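Local structure of type 4 fimbrial biogenesis protein PilF (Pseudomonas aeruginosa, 2HO1) at residues Ser69-His74 against Leu98-Arg103; Val58-Ala63 against His74-Val79; Glu93-Leu98 against Tyr125-Glu130. The protein is an outer membrane lipoprotein built of tetratricopeptide repeats that is required for the localization and assembly of the PilQ secretin of the type IV pilus. All coordinates share one frame; numbering follows the deposited sequence. Where two conformers were deposited one is given.

Contact 1. Residues Ser69-His74 against Leu98-Arg103; sequences SSADAH and LASDSR
Ser100 donates its hydroxyl to the backbone carbonyl of Ser69, the one direct hydrogen bond between Ser69-His74 and Leu98-Arg103. OG lies 2.8 Å from Ser69 O, in the plane of that carbonyl, with a C=O...OG angle of 150°. The torsion chi1 of -56° sets OG beside the serine's own backbone N and turns it across to the carbonyl of Ser69; the bond ties the last turn of helix 87-100 to the residues just ahead of helix 71-83.

Van der Waals contact is small and centres on the Ala71 methyl. Its CB packs on Ser100 CB at 3.9 Å and also meets the carboxylate oxygen Asp101 OD1 at 3.6 Å, Asp101 being the first residue beyond helical geometry. Here the start of one helix meets the end of the next in an antiparallel hairpin of TPR type, on the surface of the superhelix. Ser70 is the N-cap of helix 71-83: its OG accepts from Ala73 N at 3.1 Å.

Solvent adds a weaker link. One water donates long, weak bonds to Asp72 OD1 and Asp101 OD2, spanning two carboxylates whose nearest oxygens, Asp72 OD1 and Asp101 OD2, stand 6.1 Å apart. Each carboxylate has a further partner, Asp101 OD2 bonding to Asn104 and Asp72 OD1 forming a long, weak ion pair with Arg106.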
ATOM      1  N   SER A  69       9.713 -26.353  -4.234  1.00 50.19           N
ATOM      2  CA  SER A  69       9.160 -25.016  -4.341  1.00 49.31           C
ATOM      3  C   SER A  69       8.309 -24.593  -3.135  1.00 48.41           C
ATOM      4  O   SER A  69       7.645 -23.564  -3.167  1.00 47.49           O
ATOM      5  CB  SER A  69       8.357 -24.898  -5.636  1.00 49.65           C
ATOM      6  OG  SER A  69       7.139 -25.609  -5.544  1.00 52.15           O
ATOM      7  N   SER A  70       8.336 -25.374  -2.061  1.00 46.82           N
ATOM      8  CA  SER A  70       7.565 -25.010  -0.868  1.00 45.28           C
ATOM      9  C   SER A  70       7.895 -23.586  -0.381  1.00 44.32           C
ATOM     10  O   SER A  70       9.031 -23.307   0.036  1.00 44.83           O
ATOM     11  CB  SER A  70       7.833 -25.997   0.271  1.00 45.20           C
ATOM     12  OG  SER A  70       7.343 -25.479   1.495  1.00 41.16           O
ATOM     13  N   ALA A  71       6.898 -22.699  -0.409  1.00 40.93           N
ATOM     14  CA  ALA A  71       7.101 -21.324   0.005  1.00 38.71           C
ATOM     15  C   ALA A  71       7.384 -21.230   1.498  1.00 38.94           C
ATOM     16  O   ALA A  71       8.201 -20.404   1.938  1.00 36.85           O
ATOM     17  CB  ALA A  71       5.882 -20.473  -0.351  1.00 38.40           C
ATOM     18  N   ASP A  72       6.714 -22.065   2.284  1.00 35.84           N
ATOM     19  CA  ASP A  72       6.919 -22.015   3.714  1.00 37.23           C
ATOM     20  C   ASP A  72       8.307 -22.556   4.108  1.00 35.83           C
ATOM     21  O   ASP A  72       8.866 -22.116   5.106  1.00 36.23           O
ATOM     22  CB  ASP A  72       5.836 -22.810   4.458  1.00 41.64           C
ATOM     23  CG  ASP A  72       4.496 -22.068   4.554  1.00 45.13           C
ATOM     24  OD1 ASP A  72       4.361 -20.927   4.064  1.00 48.61           O
ATOM     25  OD2 ASP A  72       3.567 -22.647   5.146  1.00 49.51           O
ATOM     26  N   ALA A  73       8.847 -23.503   3.348  1.00 33.31           N
ATOM     27  CA  ALA A  73      10.164 -24.053   3.679  1.00 33.58           C
ATOM     28  C   ALA A  73      11.246 -23.046   3.299  1.00 34.05           C
ATOM     29  O   ALA A  73      12.214 -22.826   4.051  1.00 33.60           O
ATOM     30  CB  ALA A  73      10.387 -25.375   2.980  1.00 32.97           C
ATOM     31  N   HIS A  74      11.099 -22.434   2.131  1.00 33.13           N
ATOM     32  CA  HIS A  74      12.060 -21.396   1.744  1.00 33.92           C
ATOM     33  C   HIS A  74      12.004 -20.252   2.760  1.00 33.38           C
ATOM     34  O   HIS A  74      13.037 -19.764   3.238  1.00 32.35           O
ATOM     35  CB  HIS A  74      11.733 -20.876   0.361  1.00 34.10           C
ATOM     36  CG  HIS A  74      12.164 -21.800  -0.722  1.00 33.70           C
ATOM     37  ND1 HIS A  74      13.481 -22.180  -0.891  1.00 36.75           N
ATOM     38  CD2 HIS A  74      11.460 -22.435  -1.683  1.00 35.50           C
ATOM     39  CE1 HIS A  74      13.565 -23.009  -1.914  1.00 37.27           C
ATOM     40  NE2 HIS A  74      12.354 -23.179  -2.414  1.00 37.78           N
ATOM     41  N   LEU A  98       8.713 -16.246  -2.279  1.00 35.18           N
ATOM     42  CA  LEU A  98       7.756 -15.408  -2.988  1.00 39.11           C
ATOM     43  C   LEU A  98       7.573 -15.734  -4.482  1.00 41.28           C
ATOM     44  O   LEU A  98       6.654 -15.236  -5.111  1.00 39.73           O
ATOM     45  CB  LEU A  98       8.160 -13.949  -2.850  1.00 35.99           C
ATOM     46  CG  LEU A  98       8.120 -13.501  -1.392  1.00 37.44           C
ATOM     47  CD1 LEU A  98       8.792 -12.145  -1.278  1.00 37.03           C
ATOM     48  CD2 LEU A  98       6.639 -13.453  -0.901  1.00 36.94           C
ATOM     49  N   ALA A  99       8.450 -16.552  -5.051  1.00 44.84           N
ATOM     50  CA  ALA A  99       8.332 -16.893  -6.459  1.00 49.60           C
ATOM     51  C   ALA A  99       7.084 -17.736  -6.544  1.00 53.70           C
ATOM     52  O   ALA A  99       6.251 -17.565  -7.436  1.00 54.68           O
ATOM     53  CB  ALA A  99       9.553 -17.689  -6.928  1.00 48.91           C
ATOM     54  N   SER A 100       6.952 -18.634  -5.575  1.00 57.78           N
ATOM     55  CA  SER A 100       5.804 -19.522  -5.492  1.00 61.09           C
ATOM     56  C   SER A 100       4.517 -18.686  -5.481  1.00 62.27           C
ATOM     57  O   SER A 100       3.725 -18.726  -6.431  1.00 63.13           O
ATOM     58  CB  SER A 100       5.922 -20.371  -4.230  1.00 61.87           C
ATOM     59  OG  SER A 100       7.161 -21.067  -4.238  1.00 66.21           O
ATOM     60  N   ASP A 101       4.311 -17.939  -4.401  1.00 62.09           N
ATOM     61  CA  ASP A 101       3.152 -17.061  -4.283  1.00 61.43           C
ATOM     62  C   ASP A 101       3.646 -15.665  -3.919  1.00 58.59           C
ATOM     63  O   ASP A 101       3.916 -15.378  -2.770  1.00 55.86           O
ATOM     64  CB  ASP A 101       2.164 -17.579  -3.219  1.00 64.23           C
ATOM     65  CG  ASP A 101       2.840 -17.927  -1.896  1.00 67.35           C
ATOM     66  OD1 ASP A 101       4.067 -17.662  -1.756  1.00 65.88           O
ATOM     67  OD2 ASP A 101       2.133 -18.460  -0.998  1.00 66.45           O
ATOM     68  N   SER A 102       3.779 -14.812  -4.928  1.00 58.42           N
ATOM     69  CA  SER A 102       4.248 -13.435  -4.749  1.00 58.37           C
ATOM     70  C   SER A 102       3.381 -12.552  -3.838  1.00 56.80           C
ATOM     71  O   SER A 102       3.811 -11.452  -3.464  1.00 55.64           O
ATOM     72  CB  SER A 102       4.348 -12.743  -6.108  1.00 58.90           C
ATOM     73  OG  SER A 102       3.060 -12.666  -6.700  1.00 60.05           O
ATOM     74  N   ARG A 103       2.174 -13.017  -3.493  1.00 54.35           N
ATOM     75  CA  ARG A 103       1.269 -12.217  -2.652  1.00 52.70           C
ATOM     76  C   ARG A 103       0.981 -12.717  -1.231  1.00 49.35           C
ATOM     77  O   ARG A 103       0.061 -12.222  -0.577  1.00 48.17           O
ATOM     78  CB  ARG A 103      -0.042 -11.941  -3.405  1.00 54.47           C
ATOM     79  CG  ARG A 103       0.216 -11.086  -4.665  1.00 59.08           C
ATOM     80  CD  ARG A 103      -1.048 -10.514  -5.331  1.00 62.89           C
ATOM     81  NE  ARG A 103      -1.935 -11.546  -5.867  1.00 66.10           N
ATOM     82  CZ  ARG A 103      -3.046 -11.965  -5.266  1.00 67.84           C
ATOM     83  NH1 ARG A 103      -3.412 -11.435  -4.102  1.00 68.28           N
ATOM     84  NH2 ARG A 103      -3.794 -12.908  -5.832  1.00 68.02           N
TER
HETATM   85  O   HOH W   1       2.131 -20.965   1.390  1.00 64.08           O

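Contact 2. Residues Val58-Ala63 against His74-Val79; sequences VPLRKA and HAALAV
Leu60 and Leu77 reach each other through different first torsions. In Leu60, chi1 of -60° sets CG opposite the carbonyl carbon and sends both methyl groups across to helix 71-83; in Leu77, chi1 of -165° places CG opposite the backbone N, and its branch extends toward helix 57-66. Leu60 straddles the Ala76 methyl with its fork: CD2 lies 3.7 Å and CD1 3.8 Å from Ala76 CB. The alanine's short side chain lets the leucine come down close to the backbone of the facing helix, where CD1 also sits 3.8 Å from Leu77 N. Between the two leucines the methyls meet more loosely, CD1 of Leu60 to CD1 of Leu77 at 4.4 Å.

Arg61 borders this apolar patch on its exposed side. Its CB points away from helix 71-83, but a bend at chi2 brings the guanidinium back, and NH1 comes to 4.1 Å from Leu77 CD2. The two side chains cross at about a right angle, and the guanidinium meets the methyl obliquely.

Neighbouring side chains extend the apolar layer: Leu60 also packs on Val80, and Leu77 on Leu64. The short helical segments approach to 9.7 Å between axes and run antiparallel at 153°, with Leu60 and Leu77 nearest in backbone register. A leucine seated over a small alanine between antiparallel helices is consistent with the close helix packing of a tetratricopeptide array, here joining helix 57-66 to helix 71-83.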
ATOM      1  N   VAL A  58      18.440 -28.900   8.977  1.00 42.08           N
ATOM      2  CA  VAL A  58      18.251 -30.317   8.632  1.00 41.58           C
ATOM      3  C   VAL A  58      16.816 -30.598   8.209  1.00 40.35           C
ATOM      4  O   VAL A  58      16.578 -31.038   7.085  1.00 41.71           O
ATOM      5  CB  VAL A  58      18.641 -31.253   9.820  1.00 42.86           C
ATOM      6  CG1 VAL A  58      18.391 -32.719   9.446  1.00 42.57           C
ATOM      7  CG2 VAL A  58      20.113 -31.037  10.187  1.00 43.69           C
ATOM      8  N   PRO A  59      15.848 -30.357   9.109  1.00 39.91           N
ATOM      9  CA  PRO A  59      14.423 -30.570   8.835  1.00 39.43           C
ATOM     10  C   PRO A  59      13.964 -29.770   7.601  1.00 41.08           C
ATOM     11  O   PRO A  59      13.221 -30.278   6.744  1.00 42.06           O
ATOM     12  CB  PRO A  59      13.731 -30.045  10.097  1.00 39.19           C
ATOM     13  CG  PRO A  59      14.761 -30.169  11.168  1.00 41.36           C
ATOM     14  CD  PRO A  59      16.064 -29.860  10.484  1.00 38.49           C
ATOM     15  N   LEU A  60      14.399 -28.515   7.507  1.00 40.72           N
ATOM     16  CA  LEU A  60      13.976 -27.680   6.389  1.00 39.43           C
ATOM     17  C   LEU A  60      14.519 -28.165   5.036  1.00 40.75           C
ATOM     18  O   LEU A  60      13.849 -28.036   4.019  1.00 39.99           O
ATOM     19  CB  LEU A  60      14.343 -26.206   6.657  1.00 36.04           C
ATOM     20  CG  LEU A  60      13.685 -25.614   7.923  1.00 32.70           C
ATOM     21  CD1 LEU A  60      14.223 -24.223   8.156  1.00 31.71           C
ATOM     22  CD2 LEU A  60      12.145 -25.577   7.783  1.00 32.29           C
ATOM     23  N   ARG A  61      15.708 -28.750   5.001  1.00 43.46           N
ATOM     24  CA  ARG A  61      16.184 -29.226   3.707  1.00 46.46           C
ATOM     25  C   ARG A  61      15.373 -30.455   3.332  1.00 46.14           C
ATOM     26  O   ARG A  61      15.131 -30.698   2.145  1.00 45.65           O
ATOM     27  CB  ARG A  61      17.668 -29.580   3.736  1.00 49.62           C
ATOM     28  CG  ARG A  61      18.559 -28.531   4.358  1.00 55.12           C
ATOM     29  CD  ARG A  61      19.116 -27.457   3.411  1.00 58.85           C
ATOM     30  NE  ARG A  61      20.229 -26.790   4.103  1.00 61.98           N
ATOM     31  CZ  ARG A  61      20.880 -25.705   3.697  1.00 62.38           C
ATOM     32  NH1 ARG A  61      20.547 -25.086   2.573  1.00 62.88           N
ATOM     33  NH2 ARG A  61      21.871 -25.231   4.442  1.00 63.59           N
ATOM     34  N   LYS A  62      14.943 -31.229   4.334  1.00 45.67           N
ATOM     35  CA  LYS A  62      14.136 -32.421   4.054  1.00 44.88           C
ATOM     36  C   LYS A  62      12.822 -31.966   3.449  1.00 43.87           C
ATOM     37  O   LYS A  62      12.368 -32.506   2.447  1.00 43.17           O
ATOM     38  CB  LYS A  62      13.866 -33.237   5.324  1.00 46.18           C
ATOM     39  CG  LYS A  62      15.077 -33.977   5.864  1.00 49.77           C
ATOM     40  CD  LYS A  62      14.714 -34.833   7.086  1.00 51.53           C
ATOM     41  CE  LYS A  62      15.957 -35.492   7.697  1.00 53.39           C
ATOM     42  NZ  LYS A  62      15.653 -36.213   8.984  1.00 54.31           N
ATOM     43  N   ALA A  63      12.202 -30.963   4.060  1.00 44.16           N
ATOM     44  CA  ALA A  63      10.956 -30.436   3.515  1.00 44.58           C
ATOM     45  C   ALA A  63      11.170 -30.036   2.055  1.00 44.58           C
ATOM     46  O   ALA A  63      10.342 -30.339   1.189  1.00 43.54           O
ATOM     47  CB  ALA A  63      10.502 -29.244   4.299  1.00 42.37           C
ATOM     48  N   HIS A  74      11.099 -22.434   2.131  1.00 33.13           N
ATOM     49  CA  HIS A  74      12.060 -21.396   1.744  1.00 33.92           C
ATOM     50  C   HIS A  74      12.004 -20.252   2.760  1.00 33.38           C
ATOM     51  O   HIS A  74      13.037 -19.764   3.238  1.00 32.35           O
ATOM     52  CB  HIS A  74      11.733 -20.876   0.361  1.00 34.10           C
ATOM     53  CG  HIS A  74      12.164 -21.800  -0.722  1.00 33.70           C
ATOM     54  ND1 HIS A  74      13.481 -22.180  -0.891  1.00 36.75           N
ATOM     55  CD2 HIS A  74      11.460 -22.435  -1.683  1.00 35.50           C
ATOM     56  CE1 HIS A  74      13.565 -23.009  -1.914  1.00 37.27           C
ATOM     57  NE2 HIS A  74      12.354 -23.179  -2.414  1.00 37.78           N
ATOM     58  N   ALA A  75      10.793 -19.855   3.136  1.00 31.57           N
ATOM     59  CA  ALA A  75      10.620 -18.755   4.088  1.00 30.26           C
ATOM     60  C   ALA A  75      11.264 -19.014   5.450  1.00 30.71           C
ATOM     61  O   ALA A  75      11.866 -18.124   6.049  1.00 32.30           O
ATOM     62  CB  ALA A  75       9.129 -18.449   4.256  1.00 32.27           C
ATOM     63  N   ALA A  76      11.121 -20.232   5.959  1.00 30.89           N
ATOM     64  CA  ALA A  76      11.719 -20.585   7.237  1.00 29.25           C
ATOM     65  C   ALA A  76      13.246 -20.592   7.107  1.00 29.79           C
ATOM     66  O   ALA A  76      13.961 -20.102   7.984  1.00 29.90           O
ATOM     67  CB  ALA A  76      11.213 -21.973   7.682  1.00 29.65           C
ATOM     68  N   LEU A  77      13.747 -21.171   6.023  1.00 29.08           N
ATOM     69  CA  LEU A  77      15.193 -21.201   5.797  1.00 31.34           C
ATOM     70  C   LEU A  77      15.703 -19.749   5.733  1.00 30.92           C
ATOM     71  O   LEU A  77      16.771 -19.445   6.241  1.00 32.02           O
ATOM     72  CB  LEU A  77      15.500 -21.965   4.509  1.00 33.34           C
ATOM     73  CG  LEU A  77      16.940 -22.422   4.232  1.00 37.25           C
ATOM     74  CD1 LEU A  77      17.508 -23.244   5.406  1.00 35.44           C
ATOM     75  CD2 LEU A  77      16.911 -23.274   2.953  1.00 37.71           C
ATOM     76  N   ALA A  78      14.915 -18.859   5.119  1.00 31.05           N
ATOM     77  CA  ALA A  78      15.239 -17.444   5.042  1.00 29.44           C
ATOM     78  C   ALA A  78      15.478 -16.811   6.407  1.00 30.33           C
ATOM     79  O   ALA A  78      16.407 -16.024   6.564  1.00 29.09           O
ATOM     80  CB  ALA A  78      14.165 -16.687   4.280  1.00 29.25           C
ATOM     81  N   VAL A  79      14.660 -17.156   7.404  0.50 28.66           N
ATOM     82  CA  VAL A  79      14.890 -16.567   8.712  0.50 27.53           C
ATOM     83  C   VAL A  79      16.058 -17.278   9.402  0.50 27.82           C
ATOM     84  O   VAL A  79      16.681 -16.713  10.302  0.50 27.81           O
ATOM     85  CB  VAL A  79      13.629 -16.609   9.608  0.50 28.62           C
ATOM     86  CG1 VAL A  79      12.404 -16.139   8.818  0.50 21.88           C
ATOM     87  CG2 VAL A  79      13.444 -17.985  10.169  0.50 28.32           C
TER

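Contact 3. Residues Glu93-Leu98 against Tyr125-Glu130; sequences EYRKAL and YQRLLE
Arg127 reaches out from helix 121-131 and presents its guanidinium to helix 87-100 in two ways, one face to Leu98 and an edge to Arg95. Leu98 CD1 stands 4.1 Å above the guanidinium plane, displaced toward its rim, and is nearest to NH1. A bend in the arginine chain at chi2 (-63°) accompanies this approach.

At the edge, Arg95 and Arg127 meet as like charges. Arg95 NH1 lies 3.4 Å from Arg127 NH2, each close to the plane of the other's guanidinium, yet the planes are turned 55° apart and the side chains cross at about a right angle. Two donors cannot bond to each other, and the charge of Arg95 is probably eased by its salt bridge through NE to Asp91, one turn back on its own helix. Its NH2 makes a long, weak ion pair with Glu123 and lies near Arg120, another like charge.

Leu98 also packs on Val107, Leu108 and Tyr111 of helix 105-117, the helix that comes between these two in the chain. Skipping that helix, the contact joins helix 87-100, in the inferred TPR 2, to helix 121-131, in the inferred TPR 3, the i-to-i+2 neighbour relation of stacked helical hairpins in a TPR superhelix.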
ATOM      1  N   GLU A  93      16.494 -16.772  -0.287  1.00 30.18           N
ATOM      2  CA  GLU A  93      15.447 -17.673   0.167  1.00 31.26           C
ATOM      3  C   GLU A  93      14.107 -16.940   0.252  1.00 32.67           C
ATOM      4  O   GLU A  93      13.070 -17.519  -0.030  1.00 32.96           O
ATOM      5  CB  GLU A  93      15.815 -18.285   1.506  1.00 33.40           C
ATOM      6  CG  GLU A  93      16.851 -19.419   1.413  1.00 34.33           C
ATOM      7  CD  GLU A  93      16.419 -20.544   0.474  1.00 38.86           C
ATOM      8  OE1 GLU A  93      15.258 -21.016   0.567  1.00 38.99           O
ATOM      9  OE2 GLU A  93      17.248 -20.975  -0.354  1.00 38.80           O
ATOM     10  N   TYR A  94      14.130 -15.678   0.681  1.00 32.29           N
ATOM     11  CA  TYR A  94      12.918 -14.877   0.705  1.00 31.89           C
ATOM     12  C   TYR A  94      12.344 -14.747  -0.699  1.00 33.78           C
ATOM     13  O   TYR A  94      11.138 -14.849  -0.893  1.00 35.16           O
ATOM     14  CB  TYR A  94      13.183 -13.501   1.315  1.00 30.32           C
ATOM     15  CG  TYR A  94      12.987 -13.439   2.814  1.00 28.73           C
ATOM     16  CD1 TYR A  94      11.821 -13.909   3.402  1.00 27.28           C
ATOM     17  CD2 TYR A  94      13.966 -12.909   3.641  1.00 26.81           C
ATOM     18  CE1 TYR A  94      11.639 -13.854   4.767  1.00 27.52           C
ATOM     19  CE2 TYR A  94      13.791 -12.850   5.007  1.00 26.91           C
ATOM     20  CZ  TYR A  94      12.625 -13.323   5.566  1.00 29.21           C
ATOM     21  OH  TYR A  94      12.447 -13.265   6.926  1.00 28.56           O
ATOM     22  N   ARG A  95      13.209 -14.552  -1.687  1.00 34.55           N
ATOM     23  CA  ARG A  95      12.741 -14.435  -3.058  1.00 36.24           C
ATOM     24  C   ARG A  95      12.210 -15.751  -3.602  1.00 35.23           C
ATOM     25  O   ARG A  95      11.241 -15.753  -4.352  1.00 35.59           O
ATOM     26  CB  ARG A  95      13.842 -13.882  -3.969  1.00 35.39           C
ATOM     27  CG  ARG A  95      14.162 -12.435  -3.702  1.00 36.33           C
ATOM     28  CD  ARG A  95      15.122 -11.963  -4.759  1.00 39.08           C
ATOM     29  NE  ARG A  95      15.842 -10.740  -4.448  1.00 43.35           N
ATOM     30  CZ  ARG A  95      15.337  -9.508  -4.508  1.00 46.54           C
ATOM     31  NH1 ARG A  95      14.062  -9.307  -4.855  1.00 47.65           N
ATOM     32  NH2 ARG A  95      16.131  -8.462  -4.274  1.00 44.08           N
ATOM     33  N   LYS A  96      12.833 -16.871  -3.238  1.00 34.36           N
ATOM     34  CA  LYS A  96      12.347 -18.160  -3.717  1.00 33.13           C
ATOM     35  C   LYS A  96      10.981 -18.450  -3.103  1.00 34.56           C
ATOM     36  O   LYS A  96      10.126 -19.027  -3.747  1.00 34.14           O
ATOM     37  CB  LYS A  96      13.309 -19.309  -3.371  1.00 35.07           C
ATOM     38  CG  LYS A  96      14.644 -19.261  -4.151  1.00 36.17           C
ATOM     39  CD  LYS A  96      15.494 -20.480  -3.834  1.00 38.08           C
ATOM     40  CE  LYS A  96      16.793 -20.477  -4.623  1.00 39.90           C
ATOM     41  NZ  LYS A  96      17.583 -21.703  -4.292  1.00 41.26           N
ATOM     42  N   ALA A  97      10.797 -18.055  -1.850  1.00 34.22           N
ATOM     43  CA  ALA A  97       9.537 -18.256  -1.146  1.00 34.29           C
ATOM     44  C   ALA A  97       8.415 -17.470  -1.858  1.00 35.72           C
ATOM     45  O   ALA A  97       7.315 -17.979  -2.039  1.00 37.84           O
ATOM     46  CB  ALA A  97       9.690 -17.793   0.278  1.00 29.94           C
ATOM     47  N   LEU A  98       8.713 -16.246  -2.279  1.00 35.18           N
ATOM     48  CA  LEU A  98       7.756 -15.408  -2.988  1.00 39.11           C
ATOM     49  C   LEU A  98       7.573 -15.734  -4.482  1.00 41.28           C
ATOM     50  O   LEU A  98       6.654 -15.236  -5.111  1.00 39.73           O
ATOM     51  CB  LEU A  98       8.160 -13.949  -2.850  1.00 35.99           C
ATOM     52  CG  LEU A  98       8.120 -13.501  -1.392  1.00 37.44           C
ATOM     53  CD1 LEU A  98       8.792 -12.145  -1.278  1.00 37.03           C
ATOM     54  CD2 LEU A  98       6.639 -13.453  -0.901  1.00 36.94           C
ATOM     55  N   TYR A 125       9.504  -0.969   1.907  1.00 29.10           N
ATOM     56  CA  TYR A 125       8.230  -0.262   1.721  1.00 28.49           C
ATOM     57  C   TYR A 125       7.378  -0.946   0.655  1.00 29.79           C
ATOM     58  O   TYR A 125       6.205  -1.247   0.886  1.00 29.74           O
ATOM     59  CB  TYR A 125       8.500   1.204   1.325  1.00 28.70           C
ATOM     60  CG  TYR A 125       7.306   2.126   1.532  1.00 29.87           C
ATOM     61  CD1 TYR A 125       6.847   2.429   2.821  1.00 27.46           C
ATOM     62  CD2 TYR A 125       6.641   2.704   0.439  1.00 30.26           C
ATOM     63  CE1 TYR A 125       5.763   3.274   3.019  1.00 27.83           C
ATOM     64  CE2 TYR A 125       5.548   3.569   0.631  1.00 29.52           C
ATOM     65  CZ  TYR A 125       5.123   3.840   1.930  1.00 27.95           C
ATOM     66  OH  TYR A 125       4.054   4.664   2.131  1.00 28.92           O
ATOM     67  N   GLN A 126       7.977  -1.226  -0.504  1.00 28.50           N
ATOM     68  CA  GLN A 126       7.275  -1.889  -1.582  1.00 30.31           C
ATOM     69  C   GLN A 126       6.692  -3.263  -1.195  1.00 31.92           C
ATOM     70  O   GLN A 126       5.520  -3.553  -1.520  1.00 30.44           O
ATOM     71  CB  GLN A 126       8.198  -2.042  -2.800  1.00 33.66           C
ATOM     72  CG  GLN A 126       8.561  -0.692  -3.454  1.00 41.24           C
ATOM     73  CD  GLN A 126       9.681  -0.796  -4.509  1.00 47.86           C
ATOM     74  OE1 GLN A 126      10.570  -1.657  -4.419  1.00 50.84           O
ATOM     75  NE2 GLN A 126       9.654   0.105  -5.501  1.00 50.35           N
ATOM     76  N   ARG A 127       7.492  -4.103  -0.525  1.00 28.42           N
ATOM     77  CA  ARG A 127       7.015  -5.429  -0.139  1.00 30.49           C
ATOM     78  C   ARG A 127       5.921  -5.312   0.896  1.00 29.32           C
ATOM     79  O   ARG A 127       4.960  -6.059   0.849  1.00 29.97           O
ATOM     80  CB  ARG A 127       8.156  -6.311   0.399  1.00 27.22           C
ATOM     81  CG  ARG A 127       9.263  -6.564  -0.589  1.00 29.32           C
ATOM     82  CD  ARG A 127       8.781  -7.326  -1.812  1.00 33.65           C
ATOM     83  NE  ARG A 127       9.872  -7.775  -2.674  1.00 39.19           N
ATOM     84  CZ  ARG A 127       9.701  -8.615  -3.698  1.00 41.63           C
ATOM     85  NH1 ARG A 127       8.490  -9.086  -3.961  1.00 45.41           N
ATOM     86  NH2 ARG A 127      10.722  -8.977  -4.470  1.00 40.82           N
ATOM     87  N   LEU A 128       6.064  -4.364   1.817  1.00 30.79           N
ATOM     88  CA  LEU A 128       5.071  -4.151   2.852  1.00 31.12           C
ATOM     89  C   LEU A 128       3.747  -3.617   2.271  1.00 31.27           C
ATOM     90  O   LEU A 128       2.671  -3.997   2.735  1.00 29.32           O
ATOM     91  CB  LEU A 128       5.619  -3.204   3.919  1.00 27.78           C
ATOM     92  CG  LEU A 128       6.765  -3.836   4.716  1.00 29.61           C
ATOM     93  CD1 LEU A 128       7.485  -2.745   5.530  1.00 26.93           C
ATOM     94  CD2 LEU A 128       6.225  -4.964   5.636  1.00 26.29           C
ATOM     95  N   LEU A 129       3.822  -2.747   1.260  1.00 31.90           N
ATOM     96  CA  LEU A 129       2.617  -2.232   0.614  1.00 32.01           C
ATOM     97  C   LEU A 129       1.852  -3.409  -0.013  1.00 33.17           C
ATOM     98  O   LEU A 129       0.619  -3.451   0.003  1.00 30.94           O
ATOM     99  CB  LEU A 129       2.967  -1.228  -0.490  1.00 31.39           C
ATOM    100  CG  LEU A 129       3.348   0.183  -0.056  1.00 33.80           C
ATOM    101  CD1 LEU A 129       3.596   1.063  -1.281  1.00 31.40           C
ATOM    102  CD2 LEU A 129       2.225   0.759   0.776  1.00 31.35           C
ATOM    103  N   GLU A 130       2.575  -4.372  -0.580  1.00 31.56           N
ATOM    104  CA  GLU A 130       1.886  -5.503  -1.180  1.00 33.34           C
ATOM    105  C   GLU A 130       1.296  -6.381  -0.048  1.00 32.78           C
ATOM    106  O   GLU A 130       0.180  -6.894  -0.156  1.00 34.01           O
ATOM    107  CB  GLU A 130       2.838  -6.307  -2.083  1.00 33.99           C
ATOM    108  CG  GLU A 130       2.239  -7.599  -2.618  1.00 36.82           C
ATOM    109  CD  GLU A 130       1.111  -7.395  -3.652  1.00 42.20           C
ATOM    110  OE1 GLU A 130       1.381  -6.868  -4.768  1.00 35.66           O
ATOM    111  OE2 GLU A 130      -0.056  -7.771  -3.331  1.00 43.62           O
TER

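Overall arrangement
The three contacts follow one another through the N-terminal helices of the superhelix. Contact 2 pairs helices 57-66 and 71-83, contact 1 pairs 71-83 with 87-100, and contact 3 pairs 87-100 with 121-131. Contacts 1 and 2 share His74, and their centres lie about 12 Å apart. Contacts 1 and 3 share Leu98, with centres about 10 Å apart. The centres of contacts 2 and 3 are about 17 Å apart. The segments of contact 1 alternate along the chain with those of both others, whereas contact 2 closes before contact 3 opens. His74 ND1 probably hydrogen-bonds Glu93 OE1 (2.6 Å), joining the three. All lie in the span from TPR1 to TPR4, the minimal region required for secretin assembly and function.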